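L-asparaginase I (Vibrio cholerae, PDB 2OCD) probably catalyses the hydrolysis of L-asparagine to L-aspartate and ammonium, working as a cytoplasmic homotetramer of the asparaginase 1 family. Local coordinates at residues 2-7 / 139-144; 92-97 / 147-152; 103-108 / 201-206; 143-148 / 194-199. All blocks are in the same frame, centred on the assembly; numbering follows the deposited sequence.

Contact 1: residues 2-7 / 139-144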
loop_
_atom_site.group_PDB
_atom_site.type_symbol
_atom_site.label_atom_id
_atom_site.label_comp_id
_atom_site.label_asym_id
_atom_site.label_seq_id
_atom_site.Cartn_x
_atom_site.Cartn_y
_atom_site.Cartn_z
ATOM N N ALA B 2 35.798 -18.023 9.917
ATOM C CA ALA B 2 35.969 -18.617 8.560
ATOM C C ALA B 2 34.644 -18.534 7.804
ATOM O O ALA B 2 33.569 -18.924 8.317
ATOM C CB ALA B 2 36.463 -20.079 8.632
ATOM N N ARG B 3 34.758 -18.010 6.577
ATOM C CA ARG B 3 33.664 -17.878 5.624
ATOM C C ARG B 3 32.892 -19.159 5.337
ATOM O O ARG B 3 33.442 -20.266 5.354
ATOM C CB ARG B 3 34.170 -17.397 4.264
ATOM C CG ARG B 3 34.706 -15.999 4.243
ATOM C CD ARG B 3 35.518 -15.746 2.971
ATOM N NE ARG B 3 34.747 -15.082 1.925
ATOM C CZ ARG B 3 35.255 -14.694 0.748
ATOM N NH1 ARG B 3 36.537 -14.925 0.436
ATOM N NH2 ARG B 3 34.478 -14.079 -0.128
ATOM N N LYS B 4 31.639 -18.927 4.961
ATOM C CA LYS B 4 30.690 -19.927 4.587
ATOM C C LYS B 4 30.958 -20.240 3.109
ATOM O O LYS B 4 31.635 -19.473 2.430
ATOM C CB LYS B 4 29.252 -19.389 4.779
ATOM C CG LYS B 4 28.996 -18.482 6.023
ATOM C CD LYS B 4 29.378 -16.983 5.815
ATOM C CE LYS B 4 28.651 -15.986 6.764
ATOM N NZ LYS B 4 28.990 -16.111 8.216
ATOM N N HIS B 5 30.431 -21.367 2.622
ATOM C CA HIS B 5 30.552 -21.777 1.205
ATOM C C HIS B 5 29.174 -22.253 0.671
ATOM O O HIS B 5 28.650 -23.250 1.143
ATOM C CB HIS B 5 31.563 -22.920 1.056
ATOM C CG HIS B 5 32.088 -23.085 -0.333
ATOM N ND1 HIS B 5 33.402 -23.405 -0.596
ATOM C CD2 HIS B 5 31.497 -22.913 -1.540
ATOM C CE1 HIS B 5 33.591 -23.439 -1.904
ATOM N NE2 HIS B 5 32.455 -23.146 -2.499
ATOM N N ILE B 6 28.621 -21.565 -0.327
ATOM C CA ILE B 6 27.274 -21.881 -0.878
ATOM C C ILE B 6 27.387 -22.468 -2.260
ATOM O O ILE B 6 28.216 -22.048 -3.072
ATOM C CB ILE B 6 26.348 -20.655 -0.950
ATOM C CG1 ILE B 6 26.394 -19.905 0.392
ATOM C CG2 ILE B 6 24.919 -21.067 -1.273
ATOM C CD1 ILE B 6 25.794 -20.721 1.610
ATOM N N TYR B 7 26.562 -23.459 -2.513
ATOM C CA TYR B 7 26.566 -24.140 -3.765
ATOM C C TYR B 7 25.410 -23.556 -4.583
ATOM O O TYR B 7 24.276 -23.530 -4.094
ATOM C CB TYR B 7 26.355 -25.616 -3.506
ATOM C CG TYR B 7 26.104 -26.456 -4.710
ATOM C CD1 TYR B 7 27.161 -26.999 -5.419
ATOM C CD2 TYR B 7 24.816 -26.763 -5.106
ATOM C CE1 TYR B 7 26.943 -27.799 -6.519
ATOM C CE2 TYR B 7 24.575 -27.567 -6.192
ATOM C CZ TYR B 7 25.637 -28.083 -6.902
ATOM O OH TYR B 7 25.421 -28.893 -7.980
ATOM N N ALA B 139 21.364 -16.919 2.766
ATOM C CA ALA B 139 21.888 -18.272 2.988
ATOM C C ALA B 139 23.022 -18.362 4.003
ATOM O O ALA B 139 23.055 -19.272 4.776
ATOM C CB ALA B 139 22.376 -18.854 1.657
ATOM N N ALA B 140 23.967 -17.423 3.970
ATOM C CA ALA B 140 25.174 -17.492 4.756
ATOM C C ALA B 140 25.032 -16.747 6.059
ATOM O O ALA B 140 25.526 -17.185 7.086
ATOM C CB ALA B 140 26.317 -16.911 3.972
ATOM N N ASN B 141 24.384 -15.604 6.043
ATOM C CA ASN B 141 24.295 -14.828 7.283
ATOM C C ASN B 141 22.973 -14.944 8.027
ATOM O O ASN B 141 22.839 -14.457 9.153
ATOM C CB ASN B 141 24.648 -13.368 6.996
ATOM C CG ASN B 141 26.123 -13.203 6.559
ATOM O OD1 ASN B 141 26.635 -13.951 5.717
ATOM N ND2 ASN B 141 26.800 -12.245 7.150
ATOM N N TYR B 142 21.983 -15.575 7.400
ATOM C CA TYR B 142 20.673 -15.721 7.999
ATOM C C TYR B 142 20.052 -17.018 7.587
ATOM O O TYR B 142 18.956 -17.005 7.078
ATOM C CB TYR B 142 19.736 -14.578 7.561
ATOM C CG TYR B 142 20.228 -13.207 7.903
ATOM C CD1 TYR B 142 21.150 -12.553 7.090
ATOM C CD2 TYR B 142 19.788 -12.547 9.035
ATOM C CE1 TYR B 142 21.622 -11.285 7.405
ATOM C CE2 TYR B 142 20.271 -11.281 9.348
ATOM C CZ TYR B 142 21.182 -10.669 8.519
ATOM O OH TYR B 142 21.672 -9.416 8.822
ATOM N N PRO B 143 20.719 -18.153 7.854
ATOM C CA PRO B 143 20.257 -19.429 7.301
ATOM C C PRO B 143 18.941 -19.866 7.894
ATOM O O PRO B 143 18.810 -19.983 9.129
ATOM C CB PRO B 143 21.386 -20.416 7.674
ATOM C CG PRO B 143 22.090 -19.829 8.817
ATOM C CD PRO B 143 21.912 -18.324 8.712
ATOM N N ILE B 144 17.959 -20.083 7.035
ATOM C CA ILE B 144 16.692 -20.658 7.453
ATOM C C ILE B 144 16.659 -22.039 6.866
ATOM O O ILE B 144 16.744 -22.159 5.669
ATOM C CB ILE B 144 15.495 -19.896 6.867
ATOM C CG1 ILE B 144 15.638 -18.364 7.063
ATOM C CG2 ILE B 144 14.162 -20.464 7.430
ATOM C CD1 ILE B 144 16.031 -17.993 8.391
#
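Lys4 and Ile6 meet the last turn of helix 127-141 where that helix packs against the start of strand 5-12, an alpha/beta layer contact in the N-terminal domain of the asparaginase fold. The apolar part has two points. Ile6 extends its delta carbon to the helix, CD1 lying 3.9 Å from Ala139 CB; CG1 stands anti to the carbonyl carbon (chi1 -48°), which carries the branch out from the strand. Beside it, the methylene chain of Lys4 passes over the methyl of Ala140, Lys4 CD lying 3.6 Å from Ala140 CB. Where the chain enters strand 5-12 the backbones come nearest, Lys4 CA lying 6.0 Å from Ala140 CA. Ile6 also packs on Val86 of strand 84-88, and Ala140 touches Pro47 in a loop.

The polar part has no hydrogen bond. Lys4 is modelled in two conformers, and the place of its end holds for one of them. In that conformer the side chain, bent at chi2 and chi4, crosses Asn141 at roughly a right angle, and the CE methylene, not the ammonium, lies nearest the oxygens: Lys4 CE is 3.4 Å from Ala140 O, whereas Lys4 NZ is 3.8 Å from Ala140 O and 4.1 Å from Asn141 OD1.

Contact 2: residues 92-97 / 147-152. With ACT (acetate ion), chain G.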
loop_
_atom_site.group_PDB
_atom_site.type_symbol
_atom_site.label_atom_id
_atom_site.label_comp_id
_atom_site.label_asym_id
_atom_site.label_seq_id
_atom_site.Cartn_x
_atom_site.Cartn_y
_atom_site.Cartn_z
ATOM N N ASP B 92 8.602 -19.499 -14.482
ATOM C CA ASP B 92 7.246 -20.016 -14.756
ATOM C C ASP B 92 6.787 -21.084 -13.746
ATOM O O ASP B 92 5.619 -21.105 -13.368
ATOM C CB ASP B 92 7.124 -20.549 -16.186
ATOM C CG ASP B 92 7.097 -19.430 -17.228
ATOM O OD1 ASP B 92 7.280 -19.733 -18.436
ATOM O OD2 ASP B 92 6.904 -18.251 -16.852
ATOM N N THR B 93 7.682 -21.971 -13.328
ATOM C CA THR B 93 7.288 -23.047 -12.453
ATOM C C THR B 93 8.167 -23.114 -11.210
ATOM O O THR B 93 8.204 -24.099 -10.498
ATOM C CB THR B 93 7.296 -24.400 -13.158
ATOM O OG1 THR B 93 8.633 -24.729 -13.490
ATOM C CG2 THR B 93 6.416 -24.394 -14.413
HETATM N N MSE B 94 8.813 -22.009 -10.917
HETATM C CA MSE B 94 9.651 -21.900 -9.781
HETATM C C MSE B 94 8.903 -22.271 -8.523
HETATM O O MSE B 94 9.507 -22.850 -7.637
HETATM C CB MSE B 94 10.159 -20.492 -9.678
HETATM C CG MSE B 94 11.040 -20.279 -8.532
HETATM SE SE MSE B 94 11.908 -18.546 -8.747
HETATM C CE MSE B 94 10.956 -17.500 -7.471
ATOM N N ALA B 95 7.613 -21.930 -8.429
ATOM C CA ALA B 95 6.815 -22.225 -7.211
ATOM C C ALA B 95 6.486 -23.687 -7.090
ATOM O O ALA B 95 6.414 -24.214 -5.974
ATOM C CB ALA B 95 5.543 -21.403 -7.125
ATOM N N TYR B 96 6.287 -24.358 -8.216
ATOM C CA TYR B 96 6.038 -25.796 -8.165
ATOM C C TYR B 96 7.312 -26.495 -7.765
ATOM O O TYR B 96 7.294 -27.436 -6.979
ATOM C CB TYR B 96 5.564 -26.343 -9.483
ATOM C CG TYR B 96 4.172 -25.923 -9.895
ATOM C CD1 TYR B 96 3.976 -24.787 -10.653
ATOM C CD2 TYR B 96 3.070 -26.706 -9.605
ATOM C CE1 TYR B 96 2.695 -24.385 -11.059
ATOM C CE2 TYR B 96 1.801 -26.331 -10.017
ATOM C CZ TYR B 96 1.621 -25.164 -10.732
ATOM O OH TYR B 96 0.371 -24.774 -11.158
ATOM N N THR B 97 8.439 -26.065 -8.297
ATOM C CA THR B 97 9.648 -26.701 -7.880
ATOM C C THR B 97 9.876 -26.534 -6.361
ATOM O O THR B 97 10.194 -27.489 -5.656
ATOM C CB THR B 97 10.806 -26.200 -8.702
ATOM O OG1 THR B 97 10.665 -26.763 -10.015
ATOM C CG2 THR B 97 12.132 -26.649 -8.094
ATOM N N VAL B 147 13.142 -25.009 2.533
ATOM C CA VAL B 147 13.093 -24.608 1.127
ATOM C C VAL B 147 12.369 -23.260 0.999
ATOM O O VAL B 147 11.188 -23.144 1.283
ATOM C CB VAL B 147 12.467 -25.694 0.245
ATOM C CG1 VAL B 147 12.487 -25.256 -1.188
ATOM C CG2 VAL B 147 13.285 -26.963 0.344
ATOM N N THR B 148 13.103 -22.233 0.602
ATOM C CA THR B 148 12.534 -20.889 0.506
ATOM C C THR B 148 12.673 -20.324 -0.912
ATOM O O THR B 148 13.325 -20.940 -1.786
ATOM C CB THR B 148 13.219 -19.951 1.537
ATOM O OG1 THR B 148 14.637 -19.910 1.298
ATOM C CG2 THR B 148 12.931 -20.448 3.012
ATOM N N LEU B 149 12.047 -19.169 -1.153
ATOM C CA LEU B 149 11.933 -18.604 -2.519
ATOM C C LEU B 149 12.175 -17.122 -2.417
ATOM O O LEU B 149 11.473 -16.417 -1.678
ATOM C CB LEU B 149 10.562 -18.916 -3.146
ATOM C CG LEU B 149 10.274 -18.574 -4.624
ATOM C CD1 LEU B 149 9.179 -19.462 -5.286
ATOM C CD2 LEU B 149 9.859 -17.148 -4.845
ATOM N N PHE B 150 13.187 -16.646 -3.118
ATOM C CA PHE B 150 13.529 -15.264 -2.999
ATOM C C PHE B 150 13.178 -14.502 -4.289
ATOM O O PHE B 150 13.638 -14.882 -5.389
ATOM C CB PHE B 150 14.995 -15.151 -2.622
ATOM C CG PHE B 150 15.425 -13.768 -2.316
ATOM C CD1 PHE B 150 14.964 -13.118 -1.182
ATOM C CD2 PHE B 150 16.296 -13.115 -3.119
ATOM C CE1 PHE B 150 15.351 -11.807 -0.886
ATOM C CE2 PHE B 150 16.674 -11.814 -2.811
ATOM C CZ PHE B 150 16.193 -11.173 -1.711
ATOM N N PHE B 151 12.329 -13.474 -4.148
ATOM C CA PHE B 151 11.948 -12.605 -5.263
ATOM C C PHE B 151 11.314 -11.321 -4.729
ATOM O O PHE B 151 10.774 -11.315 -3.604
ATOM C CB PHE B 151 10.979 -13.322 -6.206
ATOM C CG PHE B 151 11.277 -13.135 -7.690
ATOM C CD1 PHE B 151 12.235 -13.914 -8.318
ATOM C CD2 PHE B 151 10.545 -12.231 -8.456
ATOM C CE1 PHE B 151 12.480 -13.778 -9.693
ATOM C CE2 PHE B 151 10.752 -12.077 -9.828
ATOM C CZ PHE B 151 11.715 -12.852 -10.457
ATOM N N ASN B 152 11.371 -10.253 -5.525
ATOM C CA ASN B 152 10.823 -8.958 -5.116
ATOM C C ASN B 152 11.316 -8.601 -3.704
ATOM O O ASN B 152 10.527 -8.255 -2.862
ATOM C CB ASN B 152 9.268 -8.969 -5.130
ATOM C CG ASN B 152 8.658 -9.651 -6.400
ATOM O OD1 ASN B 152 8.242 -10.830 -6.365
ATOM N ND2 ASN B 152 8.597 -8.910 -7.510
HETATM C C ACT G . 11.229 -19.228 -18.037
HETATM O O ACT G . 12.462 -18.921 -18.043
HETATM O OXT ACT G . 10.555 -18.820 -17.064
HETATM C CH3 ACT G . 10.559 -20.034 -19.127
#
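Met94, a selenomethionine in this crystal, lays its side chain from the first turn of helix 94-104 onto Leu149. Its CG is anti to the backbone N (chi1 -180°), which directs the chain toward Leu149, and the overlap is measured by Met94 CG to Leu149 CD1, 3.8 Å. Leu149 CD1 also reaches the helix backbone, 4.1 Å from Ala95 CA. Beyond the selenium the model is doubtful: the bend at chi3 and the tip-to-tip meeting depend on a CE placed too close to Leu149 CD2 for two carbons. This is helix-on-sheet packing in the N-terminal alpha/beta domain: strand 147-151 runs between strands 112-115 and 154-157, and Phe172 of strand 171-173 touches both Met94 and Leu149. All the touching residues are buried. Phe151 flanks the meeting point, and its side chain lies about 4 Å (nearest atoms) from that of Thr91, predicted to be catalytic. Just before the helix lies Asp92, predicted to bind substrate; its carboxylate pairs with Lys163 and accepts a hydrogen bond from Asn247 of a neighbouring subunit. An acetate, probably from the crystallisation liquor, takes a weak hydrogen bond from the backbone there, Asp92 N to OXT 3.3 Å.

Contact 3: residues 103-108 / 201-206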
loop_
_atom_site.group_PDB
_atom_site.type_symbol
_atom_site.label_atom_id
_atom_site.label_comp_id
_atom_site.label_asym_id
_atom_site.label_seq_id
_atom_site.Cartn_x
_atom_site.Cartn_y
_atom_site.Cartn_z
ATOM N N PHE B 103 8.706 -30.976 0.337
ATOM C CA PHE B 103 8.287 -32.314 0.810
ATOM C C PHE B 103 9.343 -33.408 0.618
ATOM O O PHE B 103 9.507 -34.266 1.505
ATOM C CB PHE B 103 6.952 -32.713 0.216
ATOM C CG PHE B 103 5.909 -31.765 0.572
ATOM C CD1 PHE B 103 5.444 -31.724 1.874
ATOM C CD2 PHE B 103 5.479 -30.805 -0.343
ATOM C CE1 PHE B 103 4.513 -30.831 2.258
ATOM C CE2 PHE B 103 4.534 -29.882 0.026
ATOM C CZ PHE B 103 4.050 -29.877 1.352
HETATM N N MSE B 104 10.072 -33.340 -0.499
HETATM C CA MSE B 104 11.104 -34.298 -0.784
HETATM C C MSE B 104 12.218 -34.329 0.224
HETATM O O MSE B 104 12.799 -35.391 0.446
HETATM C CB MSE B 104 11.703 -34.025 -2.155
HETATM C CG MSE B 104 10.747 -34.419 -3.266
HETATM SE SE MSE B 104 11.348 -33.958 -5.049
HETATM C CE MSE B 104 12.669 -35.380 -5.214
ATOM N N PHE B 105 12.553 -33.173 0.793
ATOM C CA PHE B 105 13.619 -33.099 1.769
ATOM C C PHE B 105 13.035 -33.334 3.134
ATOM O O PHE B 105 12.058 -32.731 3.519
ATOM C CB PHE B 105 14.332 -31.748 1.793
ATOM C CG PHE B 105 15.067 -31.401 0.532
ATOM C CD1 PHE B 105 15.774 -32.349 -0.180
ATOM C CD2 PHE B 105 15.114 -30.095 0.098
ATOM C CE1 PHE B 105 16.442 -32.006 -1.322
ATOM C CE2 PHE B 105 15.797 -29.759 -1.031
ATOM C CZ PHE B 105 16.450 -30.712 -1.743
ATOM N N GLU B 106 13.714 -34.173 3.888
ATOM C CA GLU B 106 13.283 -34.579 5.188
ATOM C C GLU B 106 14.424 -34.288 6.179
ATOM O O GLU B 106 15.561 -34.703 5.966
ATOM C CB GLU B 106 12.900 -36.048 5.090
ATOM C CG GLU B 106 13.069 -36.862 6.322
ATOM C CD GLU B 106 12.043 -38.000 6.356
ATOM O OE1 GLU B 106 10.834 -37.670 6.530
ATOM O OE2 GLU B 106 12.436 -39.192 6.201
ATOM N N ASN B 107 14.110 -33.530 7.229
ATOM C CA ASN B 107 15.092 -33.085 8.217
ATOM C C ASN B 107 16.187 -32.247 7.611
ATOM O O ASN B 107 17.355 -32.419 7.909
ATOM C CB ASN B 107 15.690 -34.266 8.998
ATOM C CG ASN B 107 14.622 -35.152 9.631
ATOM O OD1 ASN B 107 13.550 -34.683 10.050
ATOM N ND2 ASN B 107 14.897 -36.445 9.672
ATOM N N LEU B 108 15.795 -31.325 6.742
ATOM C CA LEU B 108 16.726 -30.346 6.158
ATOM C C LEU B 108 17.314 -29.490 7.282
ATOM O O LEU B 108 16.564 -28.878 8.071
ATOM C CB LEU B 108 15.962 -29.463 5.184
ATOM C CG LEU B 108 16.746 -28.546 4.280
ATOM C CD1 LEU B 108 17.511 -29.438 3.300
ATOM C CD2 LEU B 108 15.768 -27.531 3.627
ATOM N N GLY B 201 16.550 -35.425 13.120
ATOM C CA GLY B 201 16.839 -36.683 12.441
ATOM C C GLY B 201 17.799 -36.421 11.324
ATOM O O GLY B 201 18.059 -35.278 10.991
ATOM N N GLU B 202 18.337 -37.466 10.728
ATOM C CA GLU B 202 19.332 -37.270 9.677
ATOM C C GLU B 202 18.682 -36.775 8.394
ATOM O O GLU B 202 17.564 -37.175 8.068
ATOM C CB GLU B 202 20.120 -38.559 9.446
ATOM C CG GLU B 202 21.384 -38.627 10.312
ATOM C CD GLU B 202 21.931 -40.037 10.470
ATOM O OE1 GLU B 202 22.713 -40.271 11.436
ATOM O OE2 GLU B 202 21.575 -40.913 9.635
ATOM N N PHE B 203 19.376 -35.897 7.673
ATOM C CA PHE B 203 18.860 -35.400 6.408
ATOM C C PHE B 203 18.722 -36.547 5.450
ATOM O O PHE B 203 19.615 -37.382 5.352
ATOM C CB PHE B 203 19.778 -34.351 5.784
ATOM C CG PHE B 203 19.469 -34.039 4.308
ATOM C CD1 PHE B 203 18.437 -33.199 3.957
ATOM C CD2 PHE B 203 20.240 -34.595 3.279
ATOM C CE1 PHE B 203 18.189 -32.903 2.623
ATOM C CE2 PHE B 203 19.969 -34.306 1.928
ATOM C CZ PHE B 203 18.950 -33.464 1.614
ATOM N N LYS B 204 17.608 -36.563 4.726
ATOM C CA LYS B 204 17.405 -37.526 3.672
ATOM C C LYS B 204 16.536 -36.951 2.537
ATOM O O LYS B 204 15.671 -36.126 2.789
ATOM C CB LYS B 204 16.724 -38.724 4.277
ATOM C CG LYS B 204 16.663 -39.901 3.362
ATOM C CD LYS B 204 15.218 -40.423 3.223
ATOM C CE LYS B 204 14.661 -41.020 4.525
ATOM N NZ LYS B 204 13.283 -41.600 4.318
ATOM N N VAL B 205 16.763 -37.412 1.310
ATOM C CA VAL B 205 15.889 -37.130 0.179
ATOM C C VAL B 205 14.963 -38.291 -0.184
ATOM O O VAL B 205 15.421 -39.383 -0.501
ATOM C CB VAL B 205 16.686 -36.788 -1.080
ATOM C CG1 VAL B 205 15.711 -36.618 -2.285
ATOM C CG2 VAL B 205 17.553 -35.541 -0.829
ATOM N N ASN B 206 13.653 -38.017 -0.187
ATOM C CA ASN B 206 12.616 -39.013 -0.482
ATOM C C ASN B 206 12.192 -38.907 -1.963
ATOM O O ASN B 206 11.983 -37.822 -2.451
ATOM C CB ASN B 206 11.384 -38.786 0.427
ATOM C CG ASN B 206 11.617 -39.189 1.940
ATOM O OD1 ASN B 206 12.289 -40.194 2.288
ATOM N ND2 ASN B 206 10.999 -38.405 2.831
#
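Phe105 and Val205 share one face of a two-stranded antiparallel sheet, and Phe203, just before strand 204-205, meets the Phe105 ring obliquely, the ring planes inclined at 48° and the centroids 5.6 Å apart. Val205 lies alongside Phe105, pointing the same way, and sets its CG2 at the ring edge, 3.7 Å from Phe105 CD1. Leu108 runs beside Phe203 and brings CD1 within 3.6 Å of Phe203 CE1, so within the two segments the Phe203 ring touches both Phe105 and Leu108.

Glu106 and Lys204 also lie side by side, but on the opposite face. The glutamate is extended beyond CG, whereas the lysine bends at chi2 and chi3 to bring its ammonium back; the resulting salt bridge is long, Lys204 NZ to Glu106 OE2 3.2 Å, and weak as a hydrogen bond. A firmer hold on the ammonium comes from Asn206, whose OD1 accepts from Lys204 NZ at 2.7 Å in its carbonyl plane. The planes of the Glu106 carboxylate and the Asn206 amide are 85° apart.

Between the faces, Glu106 and Lys204 form a hydrogen-bonded pair with two backbone bonds, and Asn206 N adds a nearly straight bond to Met104 O (2.8 Å, 178° at the hydrogen). At the far end Asn107 ND2 donates to Glu202 O from above the carbonyl plane.

Strand 105-106 follows helix 94-104 directly. Helix 65-78 packs against Val205 and Met104, Tyr79 stacks on Phe203, and helix 303-315 of the C-terminal part reaches Phe103 and Asn206.

Contact 4: residues 143-148 / 194-199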
loop_
_atom_site.group_PDB
_atom_site.type_symbol
_atom_site.label_atom_id
_atom_site.label_comp_id
_atom_site.label_asym_id
_atom_site.label_seq_id
_atom_site.Cartn_x
_atom_site.Cartn_y
_atom_site.Cartn_z
ATOM N N PRO B 143 20.719 -18.153 7.854
ATOM C CA PRO B 143 20.257 -19.429 7.301
ATOM C C PRO B 143 18.941 -19.866 7.894
ATOM O O PRO B 143 18.810 -19.983 9.129
ATOM C CB PRO B 143 21.386 -20.416 7.674
ATOM C CG PRO B 143 22.090 -19.829 8.817
ATOM C CD PRO B 143 21.912 -18.324 8.712
ATOM N N ILE B 144 17.959 -20.083 7.035
ATOM C CA ILE B 144 16.692 -20.658 7.453
ATOM C C ILE B 144 16.659 -22.039 6.866
ATOM O O ILE B 144 16.744 -22.159 5.669
ATOM C CB ILE B 144 15.495 -19.896 6.867
ATOM C CG1 ILE B 144 15.638 -18.364 7.063
ATOM C CG2 ILE B 144 14.162 -20.464 7.430
ATOM C CD1 ILE B 144 16.031 -17.993 8.391
ATOM N N ASN B 145 16.471 -23.070 7.685
ATOM C CA ASN B 145 16.674 -24.457 7.243
ATOM C C ASN B 145 15.409 -25.041 6.639
ATOM O O ASN B 145 14.871 -26.027 7.148
ATOM C CB ASN B 145 17.175 -25.377 8.380
ATOM C CG ASN B 145 18.506 -24.921 8.990
ATOM O OD1 ASN B 145 18.720 -25.051 10.201
ATOM N ND2 ASN B 145 19.415 -24.413 8.154
ATOM N N GLU B 146 14.952 -24.414 5.568
ATOM C CA GLU B 146 13.789 -24.832 4.837
ATOM C C GLU B 146 14.045 -24.510 3.375
ATOM O O GLU B 146 15.032 -23.833 3.020
ATOM C CB GLU B 146 12.502 -24.086 5.226
ATOM C CG GLU B 146 12.292 -23.518 6.628
ATOM C CD GLU B 146 10.816 -22.951 6.806
ATOM O OE1 GLU B 146 9.973 -23.187 5.901
ATOM O OE2 GLU B 146 10.488 -22.291 7.863
ATOM N N VAL B 147 13.142 -25.009 2.533
ATOM C CA VAL B 147 13.093 -24.608 1.127
ATOM C C VAL B 147 12.369 -23.260 0.999
ATOM O O VAL B 147 11.188 -23.144 1.283
ATOM C CB VAL B 147 12.467 -25.694 0.245
ATOM C CG1 VAL B 147 12.487 -25.256 -1.188
ATOM C CG2 VAL B 147 13.285 -26.963 0.344
ATOM N N THR B 148 13.103 -22.233 0.602
ATOM C CA THR B 148 12.534 -20.889 0.506
ATOM C C THR B 148 12.673 -20.324 -0.912
ATOM O O THR B 148 13.325 -20.940 -1.786
ATOM C CB THR B 148 13.219 -19.951 1.537
ATOM O OG1 THR B 148 14.637 -19.910 1.298
ATOM C CG2 THR B 148 12.931 -20.448 3.012
ATOM N N LYS B 194 12.732 -18.788 13.126
ATOM C CA LYS B 194 14.046 -18.979 13.763
ATOM C C LYS B 194 15.210 -19.138 12.758
ATOM O O LYS B 194 15.076 -19.875 11.790
ATOM C CB LYS B 194 14.008 -20.217 14.673
ATOM C CG LYS B 194 12.993 -20.177 15.843
ATOM C CD LYS B 194 13.368 -19.170 16.922
ATOM C CE LYS B 194 12.189 -18.891 17.897
ATOM N NZ LYS B 194 11.055 -18.120 17.260
ATOM N N VAL B 195 16.339 -18.466 13.008
ATOM C CA VAL B 195 17.576 -18.701 12.267
ATOM C C VAL B 195 18.251 -19.979 12.757
ATOM O O VAL B 195 18.546 -20.106 13.921
ATOM C CB VAL B 195 18.600 -17.491 12.367
ATOM C CG1 VAL B 195 19.871 -17.738 11.535
ATOM C CG2 VAL B 195 17.962 -16.173 11.912
ATOM N N ASP B 196 18.453 -20.938 11.865
ATOM C CA ASP B 196 19.262 -22.157 12.128
ATOM C C ASP B 196 18.642 -23.152 13.106
ATOM O O ASP B 196 19.299 -23.665 13.986
ATOM C CB ASP B 196 20.702 -21.811 12.555
ATOM C CG ASP B 196 21.735 -22.871 12.098
ATOM O OD1 ASP B 196 21.384 -24.065 11.916
ATOM O OD2 ASP B 196 22.918 -22.502 11.927
ATOM N N GLU B 197 17.370 -23.444 12.913
ATOM C CA GLU B 197 16.695 -24.439 13.728
ATOM C C GLU B 197 17.146 -25.801 13.204
ATOM O O GLU B 197 16.851 -26.170 12.059
ATOM C CB GLU B 197 15.136 -24.256 13.709
ATOM C CG GLU B 197 14.289 -25.543 14.090
ATOM C CD GLU B 197 12.986 -25.260 14.886
ATOM O OE1 GLU B 197 12.374 -24.180 14.677
ATOM O OE2 GLU B 197 12.580 -26.138 15.709
ATOM N N LYS B 198 17.876 -26.530 14.045
ATOM C CA LYS B 198 18.338 -27.886 13.716
ATOM C C LYS B 198 17.158 -28.854 13.666
ATOM O O LYS B 198 16.208 -28.720 14.437
ATOM C CB LYS B 198 19.389 -28.360 14.718
ATOM C CG LYS B 198 20.632 -27.496 14.694
ATOM C CD LYS B 198 21.733 -27.999 15.637
ATOM C CE LYS B 198 21.419 -27.788 17.167
ATOM N NZ LYS B 198 20.950 -29.020 17.910
ATOM N N PRO B 199 17.189 -29.812 12.732
ATOM C CA PRO B 199 16.080 -30.744 12.639
ATOM C C PRO B 199 16.381 -31.937 13.531
ATOM O O PRO B 199 17.432 -31.975 14.160
ATOM C CB PRO B 199 16.089 -31.152 11.175
ATOM C CG PRO B 199 17.559 -31.143 10.805
ATOM C CD PRO B 199 18.242 -30.127 11.745
HETATM O O HOH W 1 15.731 -22.693 10.644
#
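Pro143 and Val195 form the tight end of this contact, where the link leading into strand 147-151 meets the loop between strands 187-189 and 204-205. The proline ring and the valine lie at a slant to each other, Pro143 CD approaching Val195 CG1 to 3.5 Å. That methyl stands anti to the valine backbone N (chi1 -178°), a setting that lays it against the proline. The carbonyl of Pro143 is engaged too: Asp196 N donates to Pro143 O at 2.9 Å, a bent bond with 131° at the hydrogen. Ile144, the buried member of the group, adds its CD1 at 4.0 Å from Lys194 O. Pro111, in another loop, also packs on the proline.

Toward Asn145 the contact becomes polar and hydrated. Asn145 is the centre of an inverse gamma turn, closed by a weak bond from Glu146 N to Ile144 O, and its side chain packs closely against the loop at Asp196 and Glu197. One water joins the backbones here: it accepts from Asn145 N at 3.1 Å and from Glu197 N at 2.9 Å, and donates to Lys194 O at 3.1 Å. The loose side is formed by the long chains of Lys194 and Glu197, which lead away from the link, and every residue from Lys194 to Lys198 is exposed.

The two backbones are therefore joined by one direct hydrogen bond and a three-way water bridge. The resolved bonds are main-chain and water-mediated, so part of the connection depends on solvent.

How the contacts relate
Contact 2 is the core member, with all its touching residues buried and apolar packing across its segments, and the one that borders the predicted substrate site; contact 4 is the surface member, held by main-chain bonds and water. Contacts 1 and 3 are intermediate, the former mostly apolar without hydrogen bonds, the latter richest in them and the only one with a salt bridge. Helix 94-104 serves contacts 2 and 3, whereas strand 147-151 serves contacts 2 and 4. Contacts 1 and 4 share Pro143 and Ile144, on the link between helix 127-141 and that strand. Contacts 3 and 4 touch through Leu108 on Asn145 and Glu146, and Val147 packs on Phe105.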